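Local coordinates for protein sugar kinase (Agrobacterium tumefaciens, PDB 2RBC) that probably phosphorylates a sugar or related carbohydrate with ATP, as a putative ribokinase-like member of the pfkB carbohydrate kinase family, at residues 150-156 with 177-183; 29-33 with 283-288; 214-218 with 230-234; 235-239 with 250-255; 47-51 with 126-130. All blocks are in the same frame, centred on the assembly; numbering follows the deposited sequence. Where two conformers were deposited one is given.

Interaction 1 (150-156 with 177-183); sequences CTPEDIA and VARALGK. With EDO (1,2-ethanediol), chain I.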
# COMPACT_ATOMS: atom_id res chain seq x y z
N CYS A 150 -27.17 -18.52 0.88
CA CYS A 150 -28.10 -17.43 0.61
C CYS A 150 -29.53 -17.96 0.64
O CYS A 150 -30.10 -18.30 -0.39
CB CYS A 150 -27.77 -16.82 -0.74
SG CYS A 150 -28.83 -15.43 -1.15
N THR A 151 -30.11 -18.02 1.83
CA THR A 151 -31.42 -18.62 1.97
C THR A 151 -32.50 -17.53 1.94
O THR A 151 -32.22 -16.38 2.28
CB THR A 151 -31.50 -19.39 3.27
OG1 THR A 151 -31.56 -18.47 4.36
CG2 THR A 151 -30.28 -20.30 3.43
N PRO A 152 -33.73 -17.88 1.53
CA PRO A 152 -34.81 -16.89 1.65
C PRO A 152 -35.02 -16.36 3.07
O PRO A 152 -35.35 -15.19 3.24
CB PRO A 152 -36.04 -17.64 1.15
CG PRO A 152 -35.50 -18.71 0.26
CD PRO A 152 -34.20 -19.13 0.90
N GLU A 153 -34.80 -17.17 4.08
CA GLU A 153 -34.88 -16.69 5.46
C GLU A 153 -33.80 -15.63 5.79
O GLU A 153 -34.11 -14.65 6.48
CB GLU A 153 -34.84 -17.88 6.45
CG GLU A 153 -36.16 -18.70 6.49
CD GLU A 153 -36.16 -19.80 7.58
OE1 GLU A 153 -35.06 -20.02 8.17
OE2 GLU A 153 -37.22 -20.45 7.84
N ASP A 154 -32.55 -15.81 5.31
CA ASP A 154 -31.51 -14.78 5.36
C ASP A 154 -31.99 -13.46 4.73
O ASP A 154 -31.84 -12.39 5.31
CB ASP A 154 -30.21 -15.18 4.62
CG ASP A 154 -29.46 -16.39 5.24
OD1 ASP A 154 -29.76 -16.72 6.43
OD2 ASP A 154 -28.58 -16.99 4.50
N ILE A 155 -32.51 -13.54 3.51
CA ILE A 155 -32.79 -12.35 2.72
C ILE A 155 -34.06 -11.63 3.20
O ILE A 155 -34.19 -10.42 3.04
CB ILE A 155 -32.87 -12.69 1.22
CG1 ILE A 155 -31.50 -13.23 0.74
CG2 ILE A 155 -33.30 -11.49 0.37
CD1 ILE A 155 -30.33 -12.21 0.83
N ALA A 156 -34.98 -12.37 3.81
CA ALA A 156 -36.27 -11.81 4.20
C ALA A 156 -36.09 -10.76 5.28
O ALA A 156 -36.97 -9.93 5.50
CB ALA A 156 -37.25 -12.93 4.70
N VAL A 177 -33.15 -14.38 -5.03
CA VAL A 177 -33.94 -14.64 -3.81
C VAL A 177 -34.68 -13.34 -3.44
O VAL A 177 -35.90 -13.33 -3.23
CB VAL A 177 -33.03 -15.17 -2.65
CG1 VAL A 177 -33.82 -15.30 -1.32
CG2 VAL A 177 -32.40 -16.52 -3.05
N ALA A 178 -33.98 -12.19 -3.49
CA ALA A 178 -34.60 -10.93 -3.11
C ALA A 178 -35.83 -10.62 -3.99
O ALA A 178 -36.91 -10.22 -3.50
CB ALA A 178 -33.57 -9.78 -3.20
N ARG A 179 -35.68 -10.80 -5.29
CA ARG A 179 -36.77 -10.49 -6.21
C ARG A 179 -37.95 -11.43 -5.97
O ARG A 179 -39.11 -10.99 -5.98
CB ARG A 179 -36.31 -10.57 -7.66
CG ARG A 179 -37.38 -10.18 -8.63
CD ARG A 179 -36.87 -10.18 -10.05
NE ARG A 179 -36.36 -11.50 -10.45
CZ ARG A 179 -35.80 -11.75 -11.62
NH1 ARG A 179 -35.67 -10.77 -12.51
NH2 ARG A 179 -35.36 -12.96 -11.91
N ALA A 180 -37.66 -12.71 -5.74
CA ALA A 180 -38.70 -13.70 -5.41
C ALA A 180 -39.47 -13.28 -4.18
O ALA A 180 -40.65 -13.57 -4.06
CB ALA A 180 -38.09 -15.13 -5.21
N LEU A 181 -38.80 -12.64 -3.23
CA LEU A 181 -39.42 -12.17 -1.97
C LEU A 181 -40.13 -10.82 -2.11
O LEU A 181 -40.65 -10.27 -1.14
CB LEU A 181 -38.36 -12.10 -0.84
CG LEU A 181 -37.85 -13.43 -0.26
CD1 LEU A 181 -36.50 -13.24 0.46
CD2 LEU A 181 -38.86 -14.05 0.67
N GLY A 182 -40.13 -10.25 -3.32
CA GLY A 182 -40.83 -9.00 -3.55
C GLY A 182 -40.01 -7.76 -3.21
O GLY A 182 -40.56 -6.66 -3.12
N LYS A 183 -38.70 -7.91 -3.05
CA LYS A 183 -37.83 -6.84 -2.56
C LYS A 183 -37.12 -6.22 -3.75
O LYS A 183 -36.97 -6.87 -4.79
CB LYS A 183 -36.82 -7.37 -1.54
CG LYS A 183 -37.52 -7.79 -0.25
CD LYS A 183 -36.65 -8.57 0.64
CE LYS A 183 -37.46 -9.10 1.83
NZ LYS A 183 -38.09 -8.06 2.76
C1 EDO I . -28.33 -19.74 6.16
O1 EDO I . -27.17 -19.24 5.49
C2 EDO I . -28.43 -21.27 6.11
O2 EDO I . -27.67 -21.85 5.03
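V177 sets its two methyl branches against different parts of residues 150-156. CG1 lies anti to the backbone N (chi1 174°), which brings it 3.5 Å from P152 CA and 3.7 Å from I155 CG1. CG2 faces C150 instead, 4.2 Å from SG. The side chains of P152 and V177 cross at about a right angle, and CB and CG of the proline both lie 4.1 Å from V177 CG1. I155 spreads its two branches: CG1 faces V177, while CG2 reaches L181 CD1 at 3.6 Å and rests on A178. L181 uses that same CD1 for the P152 carbonyl and for A156. K183 runs alongside I155 and A156, its CE 3.7 Å from I155 O; its chain bends only at the last torsion (chi4 -62°), and the ammonium is bound by F158 O. Each segment carries a helix terminus. T151 and D154 form a capping box: D154 N donates to T151 OG1 at 3.0 Å and T151 N to D154 OD2 at 3.2 Å, from above the carboxylate plane. OD2 also takes a bond from a bound ethanediol, probably from the crystallisation liquor. In the other segment, G182 has positive phi and completes a Schellman motif after helix 168-180. No hydrogen bond crosses between the segments, which implies that they are held together mainly by apolar packing, the capping bonds serving each segment's own helix.

Interaction 2 (29-33 with 283-288); sequences GKHVL and ALAMAE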
# COMPACT_ATOMS: atom_id res chain seq x y z
N GLY A 29 -34.45 3.00 10.36
CA GLY A 29 -34.01 3.06 8.99
C GLY A 29 -34.20 1.72 8.32
O GLY A 29 -34.11 0.67 8.95
N LYS A 30 -34.43 1.75 7.02
CA LYS A 30 -34.51 0.53 6.26
C LYS A 30 -33.16 -0.18 6.24
O LYS A 30 -32.12 0.44 6.30
CB LYS A 30 -34.99 0.83 4.84
CG LYS A 30 -36.40 1.45 4.80
CD LYS A 30 -37.47 0.48 5.25
CE LYS A 30 -38.82 1.14 5.42
NZ LYS A 30 -39.87 0.13 5.35
N HIS A 31 -33.23 -1.49 6.12
CA HIS A 31 -32.08 -2.33 6.14
C HIS A 31 -31.77 -2.85 4.74
O HIS A 31 -32.58 -3.51 4.12
CB HIS A 31 -32.33 -3.50 7.08
CG HIS A 31 -31.08 -4.19 7.50
ND1 HIS A 31 -31.07 -5.18 8.46
CD2 HIS A 31 -29.78 -4.02 7.12
CE1 HIS A 31 -29.82 -5.61 8.63
NE2 HIS A 31 -29.03 -4.93 7.82
N VAL A 32 -30.58 -2.49 4.24
CA VAL A 32 -30.11 -2.86 2.90
C VAL A 32 -28.91 -3.81 3.04
O VAL A 32 -27.96 -3.49 3.75
CB VAL A 32 -29.69 -1.62 2.10
CG1 VAL A 32 -29.23 -2.02 0.72
CG2 VAL A 32 -30.82 -0.57 2.01
N LEU A 33 -28.98 -4.97 2.39
CA LEU A 33 -27.87 -5.88 2.16
C LEU A 33 -27.07 -5.46 0.95
O LEU A 33 -27.60 -5.42 -0.15
CB LEU A 33 -28.33 -7.30 1.91
CG LEU A 33 -27.25 -8.38 1.67
CD1 LEU A 33 -26.22 -8.53 2.88
CD2 LEU A 33 -27.90 -9.72 1.35
N ALA A 283 -30.34 2.49 -3.45
CA ALA A 283 -30.83 1.28 -2.83
C ALA A 283 -31.63 1.55 -1.57
O ALA A 283 -32.72 1.00 -1.38
CB ALA A 283 -29.68 0.35 -2.54
N LEU A 284 -31.13 2.43 -0.71
CA LEU A 284 -31.91 2.89 0.41
C LEU A 284 -33.20 3.60 -0.02
O LEU A 284 -34.24 3.31 0.54
CB LEU A 284 -31.08 3.76 1.37
CG LEU A 284 -31.78 4.34 2.62
CD1 LEU A 284 -32.25 3.22 3.52
CD2 LEU A 284 -30.83 5.29 3.34
N ALA A 285 -33.14 4.49 -1.02
CA ALA A 285 -34.37 5.18 -1.50
C ALA A 285 -35.45 4.16 -1.96
O ALA A 285 -36.64 4.33 -1.70
CB ALA A 285 -34.03 6.17 -2.62
N MSE A 286 -35.02 3.11 -2.67
CA MSE A 286 -35.92 2.02 -3.05
C MSE A 286 -36.50 1.26 -1.84
O MSE A 286 -37.70 1.00 -1.81
CB MSE A 286 -35.23 1.02 -3.99
CG MSE A 286 -34.82 1.56 -5.32
SE MSE A 286 -36.23 2.38 -6.39
CE MSE A 286 -36.03 4.27 -5.80
N ALA A 287 -35.69 0.96 -0.85
CA ALA A 287 -36.15 0.30 0.37
C ALA A 287 -37.19 1.20 1.07
O ALA A 287 -38.22 0.72 1.60
CB ALA A 287 -34.95 -0.03 1.28
N GLU A 288 -36.98 2.51 0.97
CA GLU A 288 -37.93 3.49 1.49
C GLU A 288 -39.20 3.73 0.64
O GLU A 288 -40.07 4.45 1.08
CB GLU A 288 -37.24 4.85 1.70
CG GLU A 288 -36.11 4.85 2.67
CD GLU A 288 -35.42 6.20 2.84
OE1 GLU A 288 -35.78 7.18 2.13
OE2 GLU A 288 -34.53 6.27 3.72
O HOH W 1 -34.62 4.49 6.11
O HOH W 2 -39.22 -1.59 2.46
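K30 lays the start of its side chain over A287, with CB of K30 3.7 Å from CB of A287 and 3.9 Å from CD1 of L284. A bend at its second torsion (chi2 -68°) then carries the methylenes past the A287 carbonyl, where CD of K30 lies 3.7 Å from A287 O. V32 is the second apolar anchor. Its CG1 faces A283 CB at 4.1 Å, whereas CG2 comes over the helix backbone, 4.0 Å from L284 CA. No direct hydrogen bond links the segments, but two waters do. One accepts from K30 N and donates to E288 OE2 (3.0 Å from the water oxygen); the other donates to A287 O at 2.7 Å and is held only weakly by K30 NZ. The E288 carboxylate is also engaged by R319 in a salt bridge through OE1. Strand 31-33 and helix 283-287 approach to 8.5 Å between axes, their directions 131° apart, the helix lying across the sheet face from which V32 projects. This is the layered alpha/beta packing of the ribokinase-like fold: strand 31-35 pairs in parallel with strands 82-90 and 160-163, A283 and A287 also touch strand 160-163, and A285 and M286 turn to helix 292-307.

Interaction 3 (214-218 with 230-234); sequences ATRLT and LHARY. With SO4 (sulfate ion), chain E.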
# COMPACT_ATOMS: atom_id res chain seq x y z
N ALA A 214 -22.27 0.34 -19.57
CA ALA A 214 -23.33 0.44 -20.55
C ALA A 214 -22.79 0.54 -21.97
O ALA A 214 -23.37 -0.03 -22.90
CB ALA A 214 -24.22 1.61 -20.23
N THR A 215 -21.67 1.25 -22.12
CA THR A 215 -20.98 1.37 -23.41
C THR A 215 -20.56 0.00 -23.90
O THR A 215 -20.77 -0.35 -25.04
CB THR A 215 -19.73 2.28 -23.26
OG1 THR A 215 -20.13 3.57 -22.74
CG2 THR A 215 -19.03 2.44 -24.57
N ARG A 216 -19.96 -0.78 -23.01
CA ARG A 216 -19.51 -2.09 -23.39
C ARG A 216 -20.65 -3.00 -23.74
O ARG A 216 -20.56 -3.76 -24.71
CB ARG A 216 -18.69 -2.75 -22.27
CG ARG A 216 -18.11 -4.08 -22.78
CD ARG A 216 -17.26 -4.87 -21.75
NE ARG A 216 -16.20 -4.07 -21.15
CZ ARG A 216 -15.33 -4.54 -20.25
NH1 ARG A 216 -15.37 -5.80 -19.85
NH2 ARG A 216 -14.40 -3.73 -19.75
N LEU A 217 -21.72 -2.93 -22.96
CA LEU A 217 -22.85 -3.84 -23.14
C LEU A 217 -23.62 -3.57 -24.43
O LEU A 217 -24.10 -4.51 -25.06
CB LEU A 217 -23.77 -3.79 -21.90
CG LEU A 217 -24.82 -4.89 -21.70
CD1 LEU A 217 -24.20 -6.31 -21.69
CD2 LEU A 217 -25.58 -4.63 -20.41
N THR A 218 -23.74 -2.29 -24.82
CA THR A 218 -24.55 -1.88 -25.96
C THR A 218 -23.72 -1.65 -27.18
O THR A 218 -24.22 -1.68 -28.30
CB THR A 218 -25.32 -0.56 -25.70
OG1 THR A 218 -24.39 0.55 -25.61
CG2 THR A 218 -26.18 -0.68 -24.45
N LEU A 230 -31.20 -0.81 -23.86
CA LEU A 230 -31.16 -1.49 -22.59
C LEU A 230 -32.59 -1.72 -22.08
O LEU A 230 -32.88 -2.77 -21.52
CB LEU A 230 -30.32 -0.69 -21.57
CG LEU A 230 -28.80 -0.65 -21.79
CD1 LEU A 230 -28.11 0.33 -20.80
CD2 LEU A 230 -28.25 -2.10 -21.65
N HIS A 231 -33.50 -0.78 -22.30
CA HIS A 231 -34.88 -1.01 -21.96
C HIS A 231 -35.49 -2.20 -22.74
O HIS A 231 -36.17 -3.04 -22.18
CB HIS A 231 -35.75 0.22 -22.21
CG HIS A 231 -37.21 -0.09 -22.08
ND1 HIS A 231 -37.79 -0.36 -20.86
CD2 HIS A 231 -38.16 -0.31 -23.01
CE1 HIS A 231 -39.06 -0.66 -21.05
NE2 HIS A 231 -39.31 -0.63 -22.35
N ALA A 232 -35.23 -2.24 -24.03
CA ALA A 232 -35.78 -3.26 -24.90
C ALA A 232 -35.27 -4.63 -24.47
O ALA A 232 -36.02 -5.58 -24.52
CB ALA A 232 -35.44 -2.99 -26.36
N ARG A 233 -34.01 -4.71 -24.06
CA ARG A 233 -33.42 -5.97 -23.60
C ARG A 233 -34.00 -6.46 -22.26
O ARG A 233 -34.13 -7.66 -22.05
CB ARG A 233 -31.90 -5.84 -23.48
CG ARG A 233 -31.21 -5.78 -24.81
CD ARG A 233 -29.72 -5.74 -24.60
NE ARG A 233 -29.04 -5.46 -25.86
CZ ARG A 233 -27.73 -5.26 -25.96
NH1 ARG A 233 -26.97 -5.26 -24.87
NH2 ARG A 233 -27.20 -5.00 -27.14
N TYR A 234 -34.30 -5.53 -21.38
CA TYR A 234 -34.76 -5.78 -20.02
C TYR A 234 -36.03 -4.95 -19.71
O TYR A 234 -36.02 -4.09 -18.83
CB TYR A 234 -33.65 -5.39 -19.05
CG TYR A 234 -32.32 -5.98 -19.37
CD1 TYR A 234 -32.13 -7.35 -19.37
CD2 TYR A 234 -31.25 -5.16 -19.71
CE1 TYR A 234 -30.89 -7.90 -19.70
CE2 TYR A 234 -30.03 -5.69 -20.02
CZ TYR A 234 -29.84 -7.06 -20.00
OH TYR A 234 -28.60 -7.56 -20.31
S SO4 E . -15.54 -8.60 -22.39
O1 SO4 E . -15.48 -7.92 -23.69
O2 SO4 E . -15.75 -10.04 -22.57
O3 SO4 E . -14.31 -8.36 -21.63
O4 SO4 E . -16.68 -8.06 -21.67
O HOH W 3 -24.45 -5.31 -28.18
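A214 opens a helix-to-helix contact in a helical layer of this alpha/beta, ribokinase-like fold, its CB lying 4.1 Å from L230 CD1. The two helices, 211-218 and 223-233, are consecutive in the chain, and A214, L217 and L230 all reach F209 of strand 206-210, so the contact lies over the sheet. R216 points elsewhere: its NH1 donates to O4 of a sulfate ion, probably from the crystallisation liquor, which V194 N also binds. L217 contributes both side chain and backbone. With CG anti to the backbone N (chi1 -165°), it sends CD2 to L230 CD2 at 3.9 Å, the two leucines crossing obliquely. T218 presents its methyl to the same leucine, CG2 lying 3.7 Å from L230 CG, while OG1 donates to A214 O at 3.0 Å. T218 N also donates to that carbonyl, from the opposite face of its plane. R233 extends past L217 in the opposite direction to reach its carbonyl in the last turn of helix 211-218. A water joins its NH2 to L217 O, bracing the arginine a second time. The direct bond runs from R233 NH1 to L217 O at 3.0 Å, nearly straight at 171°, with the oxygen in the guanidinium plane but the nitrogen 56° above the carbonyl plane.

Interaction 4 (235-239 with 250-255); sequences PQTFI and WTEADD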
# COMPACT_ATOMS: atom_id res chain seq x y z
N PRO A 235 -37.11 -5.17 -20.49
CA PRO A 235 -38.21 -4.22 -20.48
C PRO A 235 -39.03 -4.14 -19.18
O PRO A 235 -39.72 -3.16 -18.96
CB PRO A 235 -39.09 -4.70 -21.65
CG PRO A 235 -38.82 -6.15 -21.74
CD PRO A 235 -37.34 -6.26 -21.46
N GLN A 236 -38.92 -5.16 -18.35
CA GLN A 236 -39.62 -5.22 -17.06
C GLN A 236 -38.73 -4.75 -15.90
O GLN A 236 -39.12 -4.89 -14.74
CB GLN A 236 -40.04 -6.68 -16.84
CG GLN A 236 -40.89 -6.98 -15.63
CD GLN A 236 -40.84 -8.50 -15.24
OE1 GLN A 236 -39.76 -9.15 -15.20
NE2 GLN A 236 -42.02 -9.06 -14.99
N THR A 237 -37.59 -4.15 -16.22
CA THR A 237 -36.59 -3.77 -15.25
C THR A 237 -36.44 -2.26 -15.25
O THR A 237 -36.44 -1.63 -16.33
CB THR A 237 -35.26 -4.47 -15.61
OG1 THR A 237 -35.50 -5.87 -15.78
CG2 THR A 237 -34.15 -4.28 -14.56
N PHE A 238 -36.31 -1.65 -14.07
CA PHE A 238 -35.79 -0.28 -13.94
C PHE A 238 -34.32 -0.23 -14.41
O PHE A 238 -33.47 -0.96 -13.90
CB PHE A 238 -35.96 0.22 -12.50
CG PHE A 238 -35.42 1.61 -12.29
CD1 PHE A 238 -34.06 1.81 -12.09
CD2 PHE A 238 -36.27 2.72 -12.28
CE1 PHE A 238 -33.56 3.08 -11.90
CE2 PHE A 238 -35.77 3.98 -12.09
CZ PHE A 238 -34.42 4.16 -11.89
N ILE A 239 -34.02 0.64 -15.39
CA ILE A 239 -32.67 0.79 -15.92
C ILE A 239 -32.22 2.24 -15.87
O ILE A 239 -32.86 3.11 -16.45
CB ILE A 239 -32.57 0.36 -17.39
CG1 ILE A 239 -33.11 -1.07 -17.61
CG2 ILE A 239 -31.13 0.54 -17.91
CD1 ILE A 239 -32.27 -2.17 -17.01
N TRP A 250 -32.69 7.38 -17.37
CA TRP A 250 -33.30 6.11 -16.95
C TRP A 250 -34.62 5.85 -17.63
O TRP A 250 -35.26 6.77 -18.18
CB TRP A 250 -33.49 6.05 -15.40
CG TRP A 250 -34.70 6.79 -14.84
CD1 TRP A 250 -35.92 6.27 -14.57
CD2 TRP A 250 -34.77 8.17 -14.46
NE1 TRP A 250 -36.76 7.23 -14.05
CE2 TRP A 250 -36.06 8.41 -13.97
CE3 TRP A 250 -33.84 9.23 -14.49
CZ2 TRP A 250 -36.48 9.68 -13.53
CZ3 TRP A 250 -34.24 10.47 -14.04
CH2 TRP A 250 -35.55 10.68 -13.56
N THR A 251 -35.00 4.57 -17.57
CA THR A 251 -36.31 4.09 -17.98
C THR A 251 -36.93 3.26 -16.84
O THR A 251 -36.26 2.46 -16.17
CB THR A 251 -36.23 3.26 -19.32
OG1 THR A 251 -35.39 2.12 -19.12
CG2 THR A 251 -35.70 4.07 -20.50
N GLU A 252 -38.23 3.47 -16.64
CA GLU A 252 -38.99 2.68 -15.69
C GLU A 252 -39.31 1.31 -16.26
O GLU A 252 -39.33 1.12 -17.49
CB GLU A 252 -40.31 3.38 -15.37
CG GLU A 252 -40.18 4.84 -14.93
CD GLU A 252 -39.69 4.99 -13.50
OE1 GLU A 252 -39.64 3.98 -12.74
OE2 GLU A 252 -39.37 6.15 -13.14
N ALA A 253 -39.63 0.37 -15.36
CA ALA A 253 -40.20 -0.91 -15.75
C ALA A 253 -41.40 -0.71 -16.64
O ALA A 253 -42.17 0.20 -16.42
CB ALA A 253 -40.61 -1.71 -14.51
N ASP A 254 -41.48 -1.54 -17.68
CA ASP A 254 -42.62 -1.66 -18.58
C ASP A 254 -42.94 -0.41 -19.42
O ASP A 254 -44.01 -0.35 -20.02
CB ASP A 254 -43.87 -2.17 -17.83
CG ASP A 254 -43.66 -3.56 -17.17
OD1 ASP A 254 -42.86 -4.41 -17.61
OD2 ASP A 254 -44.36 -3.82 -16.17
N ASP A 255 -42.01 0.56 -19.52
CA ASP A 255 -42.23 1.79 -20.29
C ASP A 255 -40.93 2.28 -20.92
O ASP A 255 -39.95 2.46 -20.22
CB ASP A 255 -42.79 2.91 -19.38
CG ASP A 255 -43.35 4.08 -20.17
OD1 ASP A 255 -42.65 4.75 -20.96
OD2 ASP A 255 -44.57 4.34 -20.04
O HOH W 4 -36.91 0.03 -18.32
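I239 and T251 exchange two backbone hydrogen bonds: T251 N donates to I239 O at 2.8 Å, and I239 N to T251 O at 3.0 Å. They are an antiparallel hydrogen-bonded pair in the hairpin formed by strands 238-242 and 248-251. Past the strand ends, D254 N donates to P235 O at 2.7 Å, in the carbonyl plane; the donor lies within a type II turn from E252 to D255. Between these ties a water lies within bonding distance of T237 O, T251 OG1 and E252 O, but cannot donate to every acceptor around it. W250 NE1 donates to E252 OE2 at 3.0 Å, in the indole plane but from above the carboxylate plane, while E252 OE1 meets the edge of the F238 ring and is bonded by S292. A bend in the E252 chain (chi2 -76°) folds its carboxylate back to both rings. F238 and the five-membered ring of W250 lie 26° from parallel but slid apart, with centroids 5.1 Å apart. Further out, F238 meets H206 and F282, and W250 packs on helix 292-307 and H259 of strand 258-261. I239 and T251 face helix 223-233, so the hairpin is packed between that helix and helix 292-307.

Interaction 5 (47-51 with 126-130); sequences ADMPK and IIDNR
D128 OD1 is gripped by two backbone donors, R130 N and E132 N, while OD2 of the same carboxylate lies against M49 across the contact, 3.5 Å from M49 CB. The bond from R130 N makes an Asx turn after strand 121-127. The side chain of D128 takes its chi1 of 69°, placing CG between the backbone N and the carbonyl carbon, which brings its carboxylate back over M49, and a water bridges it to M49 N, 2.6 Å from OD2. A47 O accepts a hydrogen bond from N129 N at 3.0 Å, tying the loop at 47-51 to this turn. That bond is nearly straight, 168° at the hydrogen, with the donor tilted 28° from the carbonyl plane. A second water links D48 OD1 to N129 ND2. The selenomethionine M49, bent at its second and third torsions, crosses D128 at about a right angle and curls its CE back to I126 O, 3.5 Å away. I126 CG2 packs against the same side chain, 4.2 Å from M49 SE. Strand 121-127 belongs to the small four-stranded sheet, and 47-51 follows its neighbour 39-45; in the ribokinase family such a sheet serves as the lid. Here it also meets the second subunit: M49 packs on G52, P50 on L134 and I126 on V136 of that chain, consistent with a lid shared in a dimer interface. At the ring of P50, CD rests 4.1 Å from I126 CG2.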
# COMPACT_ATOMS: atom_id res chain seq x y z
N ALA A 47 1.13 15.96 -5.75
CA ALA A 47 0.95 17.14 -6.60
C ALA A 47 0.89 16.66 -8.04
O ALA A 47 -0.15 16.74 -8.71
CB ALA A 47 2.09 18.11 -6.41
N ASP A 48 2.00 16.08 -8.49
CA ASP A 48 2.12 15.62 -9.85
C ASP A 48 2.14 14.11 -9.92
O ASP A 48 2.93 13.44 -9.23
CB ASP A 48 3.42 16.15 -10.46
CG ASP A 48 3.47 17.66 -10.52
OD1 ASP A 48 2.39 18.28 -10.70
OD2 ASP A 48 4.57 18.23 -10.38
N MSE A 49 1.28 13.59 -10.79
CA MSE A 49 1.28 12.20 -11.17
C MSE A 49 2.66 11.74 -11.63
O MSE A 49 3.26 12.35 -12.49
CB MSE A 49 0.26 12.00 -12.29
CG MSE A 49 -0.05 10.56 -12.57
SE MSE A 49 -0.89 9.71 -11.01
CE MSE A 49 -2.73 10.40 -11.12
N PRO A 50 3.19 10.66 -11.03
CA PRO A 50 4.43 10.12 -11.55
C PRO A 50 4.27 9.61 -12.97
O PRO A 50 3.17 9.27 -13.39
CB PRO A 50 4.74 8.96 -10.60
CG PRO A 50 3.47 8.60 -10.02
CD PRO A 50 2.73 9.89 -9.87
N LYS A 51 5.38 9.56 -13.68
CA LYS A 51 5.40 9.24 -15.10
C LYS A 51 6.48 8.22 -15.40
O LYS A 51 6.98 8.15 -16.53
CB LYS A 51 5.65 10.53 -15.91
CG LYS A 51 4.56 11.63 -15.74
CD LYS A 51 3.16 11.15 -16.19
CE LYS A 51 2.02 12.07 -15.73
NZ LYS A 51 2.15 13.50 -16.16
N ILE A 126 -2.86 6.41 -6.39
CA ILE A 126 -2.09 7.66 -6.36
C ILE A 126 -2.98 8.69 -7.06
O ILE A 126 -3.32 8.51 -8.23
CB ILE A 126 -0.73 7.52 -7.06
CG1 ILE A 126 0.09 6.36 -6.42
CG2 ILE A 126 0.06 8.85 -6.99
CD1 ILE A 126 1.23 5.85 -7.26
N ILE A 127 -3.38 9.72 -6.31
CA ILE A 127 -4.32 10.74 -6.74
C ILE A 127 -3.58 12.10 -6.81
O ILE A 127 -3.12 12.63 -5.78
CB ILE A 127 -5.49 10.83 -5.76
CG1 ILE A 127 -6.04 9.42 -5.46
CG2 ILE A 127 -6.57 11.73 -6.28
CD1 ILE A 127 -7.23 9.38 -4.54
N ASP A 128 -3.42 12.63 -8.03
CA ASP A 128 -2.69 13.88 -8.24
C ASP A 128 -3.57 15.08 -7.93
O ASP A 128 -4.73 14.94 -7.49
CB ASP A 128 -2.03 13.95 -9.65
CG ASP A 128 -3.05 14.07 -10.79
OD1 ASP A 128 -4.24 14.23 -10.52
OD2 ASP A 128 -2.62 13.99 -11.96
N ASN A 129 -3.02 16.28 -8.09
CA ASN A 129 -3.80 17.48 -7.77
C ASN A 129 -4.81 17.88 -8.86
O ASN A 129 -5.48 18.90 -8.72
CB ASN A 129 -2.90 18.65 -7.39
CG ASN A 129 -2.01 19.11 -8.53
OD1 ASN A 129 -2.26 18.84 -9.71
ND2 ASN A 129 -0.95 19.80 -8.17
N ARG A 130 -4.95 17.07 -9.91
CA ARG A 130 -6.11 17.16 -10.81
C ARG A 130 -7.24 16.21 -10.40
O ARG A 130 -8.25 16.12 -11.11
CB ARG A 130 -5.73 16.78 -12.23
CG ARG A 130 -4.53 17.48 -12.78
CD ARG A 130 -4.34 16.97 -14.16
NE ARG A 130 -2.94 16.76 -14.50
CZ ARG A 130 -2.51 16.08 -15.57
NH1 ARG A 130 -1.19 15.95 -15.79
NH2 ARG A 130 -3.38 15.51 -16.42
O HOH W 5 1.09 20.91 -9.66
O HOH W 6 -0.35 15.12 -12.47

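Overall arrangement
Interactions 1 to 4 belong to the main alpha/beta body, while interaction 5 stands apart on the four-stranded lid sheet, its centre about 45 Å from that of interaction 1 and 37 Å from that of interaction 2, across the chain's centre from both. Interaction 2 joins the chain's first strand to a late helix, and the other four contacts all lie within the sequence it spans, in the order 5, 1, 3, 4. Two pairs touch directly: I155 meets L33 between interactions 1 and 2, and helix 223-233 packs on strand 238-242 between interactions 3 and 4, whose centres are about 12 Å apart. Early and late chain thus meet in the body; the distant lid meets the second subunit.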